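Local coordinates for particle-associated glycoside hydrolase (Acinetobacter phage Fri1, PDB 6C72), which probably hydrolyses the capsular polysaccharide of Acinetobacter baumannii, serving as the phage tailspike depolymerase during entry into the host cell, at residues R268-L274 / T295-D301; G390-G396 / T415-F421; L27-K31 / I71-A76. All blocks are in the same frame, centred on the assembly; numbering follows the deposited sequence.

How the contacts relate
Starting from the N terminus, contact 3 comes first: residues 27-31, just after the short helix 24-27, meet residues 71-76 and close a loop that carries two strands of the small N-terminal sheet. The chain then enters the long parallel beta-helix, where contact 1 (268-274 with 295-301) and later contact 2 (390-396 with 415-421) each close about one coil by laying it beside the next. The three loops follow one another in series, with no nesting or crossing. The centres of contacts 1 and 2 are about 25 Å apart; that of contact 3 lies about 52 Å from the first and 72 Å from the second.

Contact 1: residues R268-L274 / T295-D301; sequences RRNTAAL and TWVYLFD
The carbonyl oxygen of Leu-299 is gripped twice by Thr-271, whose OG1 approaches Leu-299 O to 2.7 Å. The backbone N of Thr-271 reaches Leu-299 O at 3.0 Å. A chi1 of 66° sets OG1 between the backbone N and the carbonyl carbon, from where hydroxyl and N-H reach opposite faces of the Leu-299 carbonyl plane. Arg-269 O is a second forked acceptor: Val-297 N meets its lone pair in the carbonyl plane at 2.9 Å, while Tyr-298 N comes in tilted from that plane.

At the start of the segments Arg-268 curls back, bent at chi2 and chi3, and holds Thr-295 side-on. Its NE donates to Thr-295 O (2.8 Å) and its NH2 to Thr-295 OG1 (3.2 Å), both partners near the guanidinium plane. Asn-270 lies alongside Tyr-298, amide and ring only 12° apart, with Asn-270 OD1 at the ring edge, 3.3 Å from Tyr-298 CD2. The amide nitrogen bonds to Glu-242, which also forms a salt bridge with Arg-269, and a water links Asn-270 ND2 to Asp-301 OD2.

Further on, the segments become parallel strands of neighbouring coils in a beta-helix, right-handed in the tailspikes of this kind. Asp-301 N donates to Ala-272 O and Leu-274 N to Asp-301 O, so that Asp-301 bonds to the residues on either side of Ala-273, as in a parallel pair. Inside the coil, the Phe-300 ring meets Leu-274 obliquely (CZ to CG 4.2 Å) and packs edge-to-face on Phe-287. Toward the N-terminal ends of the segments, then, two carbonyls that each take two donors from the neighbouring segment, together with the Arg-268 side chain, join the coils in addition to the parallel pairing further on.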
loop_
_atom_site.group_PDB
_atom_site.type_symbol
_atom_site.label_atom_id
_atom_site.label_comp_id
_atom_site.label_asym_id
_atom_site.label_seq_id
_atom_site.Cartn_x
_atom_site.Cartn_y
_atom_site.Cartn_z
ATOM N N ARG A 268 7.993 31.107 7.916
ATOM C CA ARG A 268 9.221 31.518 8.590
ATOM C C ARG A 268 9.782 30.462 9.528
ATOM O O ARG A 268 10.925 30.616 9.983
ATOM C CB ARG A 268 9.002 32.812 9.373
ATOM C CG ARG A 268 8.411 33.962 8.550
ATOM C CD ARG A 268 9.246 34.285 7.318
ATOM N NE ARG A 268 10.630 34.622 7.643
ATOM C CZ ARG A 268 11.010 35.817 8.085
ATOM N NH1 ARG A 268 10.106 36.770 8.265
ATOM N NH2 ARG A 268 12.284 36.068 8.352
ATOM N N ARG A 269 9.023 29.406 9.831
ATOM C CA ARG A 269 9.579 28.297 10.597
ATOM C C ARG A 269 9.632 27.047 9.722
ATOM O O ARG A 269 10.706 26.690 9.240
ATOM C CB ARG A 269 8.786 28.054 11.889
ATOM C CG ARG A 269 9.525 27.141 12.880
ATOM C CD ARG A 269 8.987 27.235 14.306
ATOM N NE ARG A 269 7.643 26.672 14.437
ATOM C CZ ARG A 269 6.916 26.699 15.553
ATOM N NH1 ARG A 269 7.395 27.259 16.668
ATOM N NH2 ARG A 269 5.700 26.163 15.554
ATOM N N ASN A 270 8.495 26.382 9.512
ATOM C CA ASN A 270 8.373 25.257 8.595
ATOM C C ASN A 270 7.180 25.488 7.684
ATOM O O ASN A 270 6.226 26.167 8.066
ATOM C CB ASN A 270 8.175 23.925 9.349
ATOM C CG ASN A 270 9.124 23.771 10.518
ATOM O OD1 ASN A 270 10.317 23.544 10.327
ATOM N ND2 ASN A 270 8.611 23.921 11.727
ATOM N N THR A 271 7.213 24.915 6.482
ATOM C CA THR A 271 6.022 25.002 5.644
ATOM C C THR A 271 4.847 24.320 6.324
ATOM O O THR A 271 3.699 24.745 6.164
ATOM C CB THR A 271 6.250 24.384 4.263
ATOM O OG1 THR A 271 6.465 22.974 4.389
ATOM C CG2 THR A 271 7.417 25.042 3.529
ATOM N N ALA A 272 5.110 23.244 7.057
ATOM C CA ALA A 272 4.074 22.489 7.742
ATOM C C ALA A 272 4.724 21.662 8.846
ATOM O O ALA A 272 5.892 21.280 8.736
ATOM C CB ALA A 272 3.311 21.576 6.775
ATOM N N ALA A 273 3.956 21.368 9.896
ATOM C CA ALA A 273 4.494 20.595 11.005
ATOM C C ALA A 273 3.437 19.642 11.532
ATOM O O ALA A 273 2.272 20.024 11.695
ATOM C CB ALA A 273 4.997 21.497 12.140
ATOM N N LEU A 274 3.847 18.399 11.763
ATOM C CA LEU A 274 3.052 17.409 12.472
ATOM C C LEU A 274 3.684 17.240 13.841
ATOM O O LEU A 274 4.858 16.862 13.938
ATOM C CB LEU A 274 3.012 16.073 11.727
ATOM C CG LEU A 274 2.615 16.092 10.247
ATOM C CD1 LEU A 274 2.349 14.676 9.765
ATOM C CD2 LEU A 274 1.396 16.962 10.036
ATOM N N THR A 295 13.812 34.220 5.764
ATOM C CA THR A 295 14.580 33.153 6.396
ATOM C C THR A 295 13.673 32.236 7.217
ATOM O O THR A 295 12.691 32.674 7.822
ATOM C CB THR A 295 15.678 33.763 7.261
ATOM O OG1 THR A 295 15.087 34.635 8.238
ATOM C CG2 THR A 295 16.623 34.572 6.377
ATOM N N TRP A 296 14.023 30.950 7.246
ATOM C CA TRP A 296 13.170 29.933 7.850
ATOM C C TRP A 296 14.036 28.865 8.531
ATOM O O TRP A 296 15.270 28.925 8.517
ATOM C CB TRP A 296 12.226 29.327 6.803
ATOM C CG TRP A 296 12.905 28.988 5.503
ATOM C CD1 TRP A 296 13.105 29.811 4.430
ATOM C CD2 TRP A 296 13.542 27.742 5.180
ATOM N NE1 TRP A 296 13.785 29.137 3.437
ATOM C CE2 TRP A 296 14.069 27.869 3.873
ATOM C CE3 TRP A 296 13.690 26.527 5.854
ATOM C CZ2 TRP A 296 14.740 26.824 3.232
ATOM C CZ3 TRP A 296 14.352 25.492 5.215
ATOM C CH2 TRP A 296 14.879 25.649 3.919
ATOM N N VAL A 297 13.381 27.877 9.140
ATOM C CA VAL A 297 14.082 26.916 9.995
ATOM C C VAL A 297 14.247 25.572 9.291
ATOM O O VAL A 297 15.374 25.133 9.029
ATOM C CB VAL A 297 13.352 26.746 11.341
ATOM C CG1 VAL A 297 14.170 25.860 12.292
ATOM C CG2 VAL A 297 13.045 28.122 11.960
ATOM N N TYR A 298 13.136 24.904 8.991
ATOM C CA TYR A 298 13.166 23.641 8.267
ATOM C C TYR A 298 12.148 23.674 7.134
ATOM O O TYR A 298 11.351 24.607 7.003
ATOM C CB TYR A 298 12.859 22.443 9.170
ATOM C CG TYR A 298 13.658 22.355 10.452
ATOM C CD1 TYR A 298 15.044 22.317 10.426
ATOM C CD2 TYR A 298 13.015 22.247 11.691
ATOM C CE1 TYR A 298 15.779 22.219 11.590
ATOM C CE2 TYR A 298 13.745 22.128 12.873
ATOM C CZ TYR A 298 15.126 22.116 12.807
ATOM O OH TYR A 298 15.871 22.001 13.948
ATOM N N LEU A 299 12.159 22.618 6.329
ATOM C CA LEU A 299 11.209 22.510 5.234
ATOM C C LEU A 299 9.896 21.879 5.694
ATOM O O LEU A 299 8.835 22.507 5.615
ATOM C CB LEU A 299 11.846 21.721 4.083
ATOM C CG LEU A 299 11.024 21.487 2.820
ATOM C CD1 LEU A 299 10.456 22.789 2.233
ATOM C CD2 LEU A 299 11.911 20.786 1.794
ATOM N N PHE A 300 9.958 20.651 6.196
ATOM C CA PHE A 300 8.788 19.908 6.643
ATOM C C PHE A 300 9.182 19.186 7.921
ATOM O O PHE A 300 10.221 18.522 7.957
ATOM C CB PHE A 300 8.315 18.925 5.567
ATOM C CG PHE A 300 7.203 18.028 6.012
ATOM C CD1 PHE A 300 5.886 18.414 5.881
ATOM C CD2 PHE A 300 7.476 16.794 6.575
ATOM C CE1 PHE A 300 4.872 17.588 6.304
ATOM C CE2 PHE A 300 6.459 15.966 7.002
ATOM C CZ PHE A 300 5.164 16.362 6.858
ATOM N N ASP A 301 8.400 19.348 8.984
ATOM C CA ASP A 301 8.872 18.973 10.317
ATOM C C ASP A 301 7.859 18.060 11.002
ATOM O O ASP A 301 6.786 18.510 11.407
ATOM C CB ASP A 301 9.131 20.227 11.155
ATOM C CG ASP A 301 10.036 19.967 12.353
ATOM O OD1 ASP A 301 10.653 18.884 12.435
ATOM O OD2 ASP A 301 10.143 20.862 13.218
HETATM O O HOH W 1 9.595 23.516 14.830
#

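Contact 2: residues G390-G396 / T415-F421; sequences GYVITSG and TLVTGDF
Ile-393 and Val-417 pair in parallel where two successive coils of the beta-helix stack, and Ile-393 N donates to Leu-416 O at 2.8 Å. The strands are short, with axes 4.5 Å apart, and the return bond from Thr-418 N to Ile-393 O is weak. Ile-393 holds its CG1 anti to the carbonyl carbon (chi1 -55°), which turns CG2 onto Phe-421. That methyl meets the ring obliquely, 3.6 Å from Phe-421 CD1, while CD1 of the isoleucine reaches back to Thr-415 CG2. The ring points into the interior, where Phe-384 and Cys-372 also touch it. On the other surface of the pair Val-392 crosses Leu-416 obliquely, CG2 to CB, and CD1 of the leucine rests on Gly-390 CA at 3.8 Å.

Both segments then turn a corner. Thr-418 starts a type I turn that runs to Phe-421, and its hydroxyl works in two directions: it accepts from Asp-420 N, an ST turn, and donates across to Thr-394 O at a short 2.5 Å. A chi1 of 83° stands OG1 between its backbone N and carbonyl carbon, within reach of both partners, and places CG2 3.9 Å from Val-392 CG1. Ser-395 puts its CB against Asp-420 CB, but its hydroxyl bonds to the backbone N of Asp-371, a residue known to bind zinc, and the Asp-420 carboxylate takes a hydrogen bond from Thr-463. Past the corner Gly-396 N donates to Asp-420 O at 2.9 Å.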
loop_
_atom_site.group_PDB
_atom_site.type_symbol
_atom_site.label_atom_id
_atom_site.label_comp_id
_atom_site.label_asym_id
_atom_site.label_seq_id
_atom_site.Cartn_x
_atom_site.Cartn_y
_atom_site.Cartn_z
ATOM N N GLY A 390 25.169 10.301 15.727
ATOM C CA GLY A 390 24.824 9.120 16.488
ATOM C C GLY A 390 23.423 8.602 16.263
ATOM O O GLY A 390 23.119 7.490 16.707
ATOM N N TYR A 391 22.546 9.373 15.632
ATOM C CA TYR A 391 21.219 8.858 15.339
ATOM C C TYR A 391 21.311 7.788 14.260
ATOM O O TYR A 391 22.151 7.860 13.356
ATOM C CB TYR A 391 20.292 9.980 14.897
ATOM C CG TYR A 391 19.777 10.827 16.034
ATOM C CD1 TYR A 391 20.235 10.643 17.338
ATOM C CD2 TYR A 391 18.826 11.803 15.809
ATOM C CE1 TYR A 391 19.753 11.424 18.384
ATOM C CE2 TYR A 391 18.341 12.584 16.841
ATOM C CZ TYR A 391 18.806 12.391 18.119
ATOM O OH TYR A 391 18.318 13.186 19.116
ATOM N N VAL A 392 20.462 6.775 14.368
ATOM C CA VAL A 392 20.560 5.600 13.519
ATOM C C VAL A 392 19.223 5.372 12.842
ATOM O O VAL A 392 18.169 5.617 13.435
ATOM C CB VAL A 392 20.981 4.349 14.331
ATOM C CG1 VAL A 392 21.250 3.151 13.401
ATOM C CG2 VAL A 392 22.199 4.657 15.181
ATOM N N ILE A 393 19.267 4.917 11.596
ATOM C CA ILE A 393 18.101 4.332 10.952
ATOM C C ILE A 393 18.196 2.833 11.189
ATOM O O ILE A 393 19.001 2.145 10.560
ATOM C CB ILE A 393 18.034 4.657 9.458
ATOM C CG1 ILE A 393 18.099 6.163 9.237
ATOM C CG2 ILE A 393 16.761 4.076 8.854
ATOM C CD1 ILE A 393 18.122 6.571 7.765
ATOM N N THR A 394 17.358 2.337 12.093
ATOM C CA THR A 394 17.467 0.971 12.564
ATOM C C THR A 394 17.126 -0.026 11.478
ATOM O O THR A 394 17.813 -1.041 11.322
ATOM C CB THR A 394 16.544 0.801 13.756
ATOM O OG1 THR A 394 16.980 1.696 14.777
ATOM C CG2 THR A 394 16.591 -0.612 14.280
ATOM N N SER A 395 16.066 0.231 10.725
ATOM C CA SER A 395 15.661 -0.699 9.683
ATOM C C SER A 395 14.840 0.048 8.650
ATOM O O SER A 395 14.342 1.154 8.897
ATOM C CB SER A 395 14.840 -1.855 10.254
ATOM O OG SER A 395 13.678 -1.365 10.870
ATOM N N GLY A 396 14.663 -0.592 7.514
ATOM C CA GLY A 396 13.785 -0.061 6.505
ATOM C C GLY A 396 14.171 -0.529 5.116
ATOM O O GLY A 396 15.047 -1.376 4.936
ATOM N N THR A 415 25.148 9.928 8.628
ATOM C CA THR A 415 24.056 8.980 8.818
ATOM C C THR A 415 24.595 7.598 9.188
ATOM O O THR A 415 25.673 7.197 8.735
ATOM C CB THR A 415 23.196 8.928 7.552
ATOM O OG1 THR A 415 22.695 10.246 7.299
ATOM C CG2 THR A 415 22.023 7.998 7.716
ATOM N N LEU A 416 23.856 6.885 10.045
ATOM C CA LEU A 416 24.195 5.528 10.468
ATOM C C LEU A 416 22.978 4.638 10.271
ATOM O O LEU A 416 21.850 5.052 10.569
ATOM C CB LEU A 416 24.617 5.481 11.929
ATOM C CG LEU A 416 25.765 6.373 12.390
ATOM C CD1 LEU A 416 25.742 6.491 13.909
ATOM C CD2 LEU A 416 27.106 5.801 11.905
ATOM N N VAL A 417 23.190 3.437 9.728
ATOM C CA VAL A 417 22.112 2.476 9.546
ATOM C C VAL A 417 22.587 1.128 10.070
ATOM O O VAL A 417 23.729 0.974 10.507
ATOM C CB VAL A 417 21.643 2.366 8.073
ATOM C CG1 VAL A 417 21.318 3.742 7.488
ATOM C CG2 VAL A 417 22.655 1.615 7.195
ATOM N N THR A 418 21.703 0.143 10.024
ATOM C CA THR A 418 22.085 -1.231 10.320
ATOM C C THR A 418 21.824 -2.080 9.085
ATOM O O THR A 418 21.342 -1.593 8.054
ATOM C CB THR A 418 21.335 -1.776 11.538
ATOM O OG1 THR A 418 20.049 -2.251 11.136
ATOM C CG2 THR A 418 21.161 -0.703 12.591
ATOM N N GLY A 419 22.158 -3.363 9.192
ATOM C CA GLY A 419 21.942 -4.293 8.101
ATOM C C GLY A 419 20.492 -4.534 7.767
ATOM O O GLY A 419 20.205 -5.087 6.699
ATOM N N ASP A 420 19.574 -4.132 8.645
ATOM C CA ASP A 420 18.155 -4.252 8.362
ATOM C C ASP A 420 17.621 -3.050 7.587
ATOM O O ASP A 420 16.410 -2.929 7.414
ATOM C CB ASP A 420 17.383 -4.472 9.665
ATOM C CG ASP A 420 17.769 -5.775 10.338
ATOM O OD1 ASP A 420 17.856 -6.810 9.629
ATOM O OD2 ASP A 420 18.025 -5.777 11.566
ATOM N N PHE A 421 18.505 -2.170 7.123
ATOM C CA PHE A 421 18.179 -1.104 6.175
ATOM C C PHE A 421 18.568 -1.587 4.775
ATOM O O PHE A 421 19.757 -1.733 4.470
ATOM C CB PHE A 421 18.917 0.182 6.558
ATOM C CG PHE A 421 18.500 1.402 5.772
ATOM C CD1 PHE A 421 17.277 2.017 6.003
ATOM C CD2 PHE A 421 19.344 1.955 4.826
ATOM C CE1 PHE A 421 16.895 3.153 5.285
ATOM C CE2 PHE A 421 18.964 3.092 4.111
ATOM C CZ PHE A 421 17.733 3.690 4.344
HETATM O O HOH W 2 20.975 8.378 10.966
HETATM O O HOH W 3 17.206 -3.905 13.023
#

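Contact 3: residues L27-K31 / I71-A76; sequences LRKVK and IRVTGA
Arg-28 O takes the one clear hydrogen bond between the segments, from Thr-74 N at 3.0 Å. The same oxygen lies 3.3 Å from Val-73 CA in a CA-H...O contact. Each segment contains a type I turn, Leu-27 to Val-30 and Val-73 to Ala-76, so this bond joins one turn to the other.

Further polar ties run through Asp-65, which lies outside both segments. The guanidinium of Arg-28 makes a salt bridge with Asp-65 OD1, while Asp-65 OD2 accepts from the backbone N of Arg-72; one carboxylate therefore braces both segments. Arg-72 directs its own side chain to Ala-63 O. Here the chain is outside the beta-helix, in the small N-terminal mixed sheet; strand 70-72 is one of its two outermost strands within this chain and runs out into the second turn, with the end of helix 24-27 leading into the first.

The remaining contacts are van der Waals packing, with a methyl on one side of each. Ile-71 CG2, anti to the backbone N because chi1 is -56°, reaches the other segment and sits over one face of the Arg-28 guanidinium, 3.8 Å from Arg-28 CG and 4.1 Å from Leu-27 CD2. Arg-28 keeps its chain extended from CG to NE and passes Ile-71 at about a right angle, with its CD against Thr-74 CG2 at 3.8 Å. Val-73 divides its branches: CG1 touches Lys-31 CG at 3.9 Å, and CG2 lies 3.4 Å from Val-30 O, which accepts a hydrogen bond from Trp-81 NE1. The Lys-31 chain, bent at chi3, lays CD and CE alongside Ala-76 CB, each at 3.9 Å.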
loop_
_atom_site.group_PDB
_atom_site.type_symbol
_atom_site.label_atom_id
_atom_site.label_comp_id
_atom_site.label_asym_id
_atom_site.label_seq_id
_atom_site.Cartn_x
_atom_site.Cartn_y
_atom_site.Cartn_z
ATOM N N LEU A 27 -35.342 44.927 4.025
ATOM C CA LEU A 27 -36.138 43.875 4.651
ATOM C C LEU A 27 -36.548 44.252 6.076
ATOM O O LEU A 27 -37.659 43.932 6.512
ATOM C CB LEU A 27 -35.347 42.563 4.640
ATOM C CG LEU A 27 -36.029 41.236 4.991
ATOM C CD1 LEU A 27 -37.170 40.912 4.036
ATOM C CD2 LEU A 27 -34.998 40.110 5.000
ATOM N N ARG A 28 -35.677 44.954 6.806
ATOM C CA ARG A 28 -35.997 45.364 8.167
ATOM C C ARG A 28 -37.143 46.370 8.233
ATOM O O ARG A 28 -37.659 46.628 9.330
ATOM C CB ARG A 28 -34.762 45.959 8.851
ATOM C CG ARG A 28 -33.642 44.984 9.093
ATOM C CD ARG A 28 -32.613 45.536 10.074
ATOM N NE ARG A 28 -31.700 44.481 10.510
ATOM C CZ ARG A 28 -30.471 44.285 10.028
ATOM N NH1 ARG A 28 -29.979 45.093 9.097
ATOM N NH2 ARG A 28 -29.730 43.276 10.490
ATOM N N LYS A 29 -37.559 46.930 7.098
ATOM C CA LYS A 29 -38.629 47.914 7.056
ATOM C C LYS A 29 -39.913 47.336 6.479
ATOM O O LYS A 29 -40.880 48.073 6.273
ATOM C CB LYS A 29 -38.185 49.138 6.255
ATOM C CG LYS A 29 -36.948 49.849 6.805
ATOM C CD LYS A 29 -36.390 50.850 5.777
ATOM C CE LYS A 29 -35.268 51.724 6.344
ATOM N NZ LYS A 29 -35.757 53.081 6.768
ATOM N N VAL A 30 -39.953 46.031 6.232
ATOM C CA VAL A 30 -41.093 45.374 5.606
ATOM C C VAL A 30 -41.544 44.259 6.536
ATOM O O VAL A 30 -40.732 43.430 6.958
ATOM C CB VAL A 30 -40.741 44.818 4.211
ATOM C CG1 VAL A 30 -41.993 44.316 3.504
ATOM C CG2 VAL A 30 -40.029 45.862 3.383
ATOM N N LYS A 31 -42.832 44.244 6.851
ATOM C CA LYS A 31 -43.432 43.239 7.715
ATOM C C LYS A 31 -44.120 42.153 6.901
ATOM O O LYS A 31 -44.739 42.433 5.870
ATOM C CB LYS A 31 -44.444 43.902 8.642
ATOM C CG LYS A 31 -43.821 44.806 9.680
ATOM C CD LYS A 31 -44.899 45.372 10.596
ATOM C CE LYS A 31 -45.580 44.255 11.373
ATOM N NZ LYS A 31 -46.567 44.756 12.377
ATOM N N ILE A 71 -33.470 38.335 11.100
ATOM C CA ILE A 71 -33.524 39.713 10.628
ATOM C C ILE A 71 -34.753 40.353 11.274
ATOM O O ILE A 71 -35.892 40.135 10.841
ATOM C CB ILE A 71 -33.571 39.797 9.096
ATOM C CG1 ILE A 71 -32.380 39.052 8.480
ATOM C CG2 ILE A 71 -33.581 41.246 8.628
ATOM C CD1 ILE A 71 -31.015 39.520 8.992
ATOM N N ARG A 72 -34.536 41.131 12.332
ATOM C CA ARG A 72 -35.647 41.721 13.062
ATOM C C ARG A 72 -36.133 42.986 12.365
ATOM O O ARG A 72 -35.333 43.814 11.914
ATOM C CB ARG A 72 -35.225 42.037 14.499
ATOM C CG ARG A 72 -34.953 40.802 15.365
ATOM C CD ARG A 72 -36.252 40.120 15.770
ATOM N NE ARG A 72 -37.172 41.072 16.389
ATOM C CZ ARG A 72 -37.108 41.457 17.661
ATOM N NH1 ARG A 72 -36.168 40.985 18.463
ATOM N NH2 ARG A 72 -37.989 42.322 18.136
ATOM N N VAL A 73 -37.451 43.135 12.286
ATOM C CA VAL A 73 -38.068 44.322 11.701
ATOM C C VAL A 73 -37.956 45.472 12.695
ATOM O O VAL A 73 -38.411 45.364 13.837
ATOM C CB VAL A 73 -39.525 44.051 11.304
ATOM C CG1 VAL A 73 -40.235 45.337 10.994
ATOM C CG2 VAL A 73 -39.555 43.162 10.084
ATOM N N THR A 74 -37.307 46.557 12.266
ATOM C CA THR A 74 -37.027 47.689 13.142
ATOM C C THR A 74 -38.274 48.508 13.468
ATOM O O THR A 74 -38.327 49.147 14.524
ATOM C CB THR A 74 -35.979 48.588 12.492
ATOM O OG1 THR A 74 -36.446 49.000 11.200
ATOM C CG2 THR A 74 -34.666 47.840 12.318
ATOM N N GLY A 75 -39.244 48.561 12.561
ATOM C CA GLY A 75 -40.477 49.313 12.726
ATOM C C GLY A 75 -41.613 48.591 13.418
ATOM O O GLY A 75 -42.761 49.032 13.311
ATOM N N ALA A 76 -41.342 47.453 14.054
ATOM C CA ALA A 76 -42.333 46.663 14.772
ATOM C C ALA A 76 -41.710 46.155 16.065
ATOM O O ALA A 76 -40.491 45.987 16.154
ATOM C CB ALA A 76 -42.850 45.488 13.927
#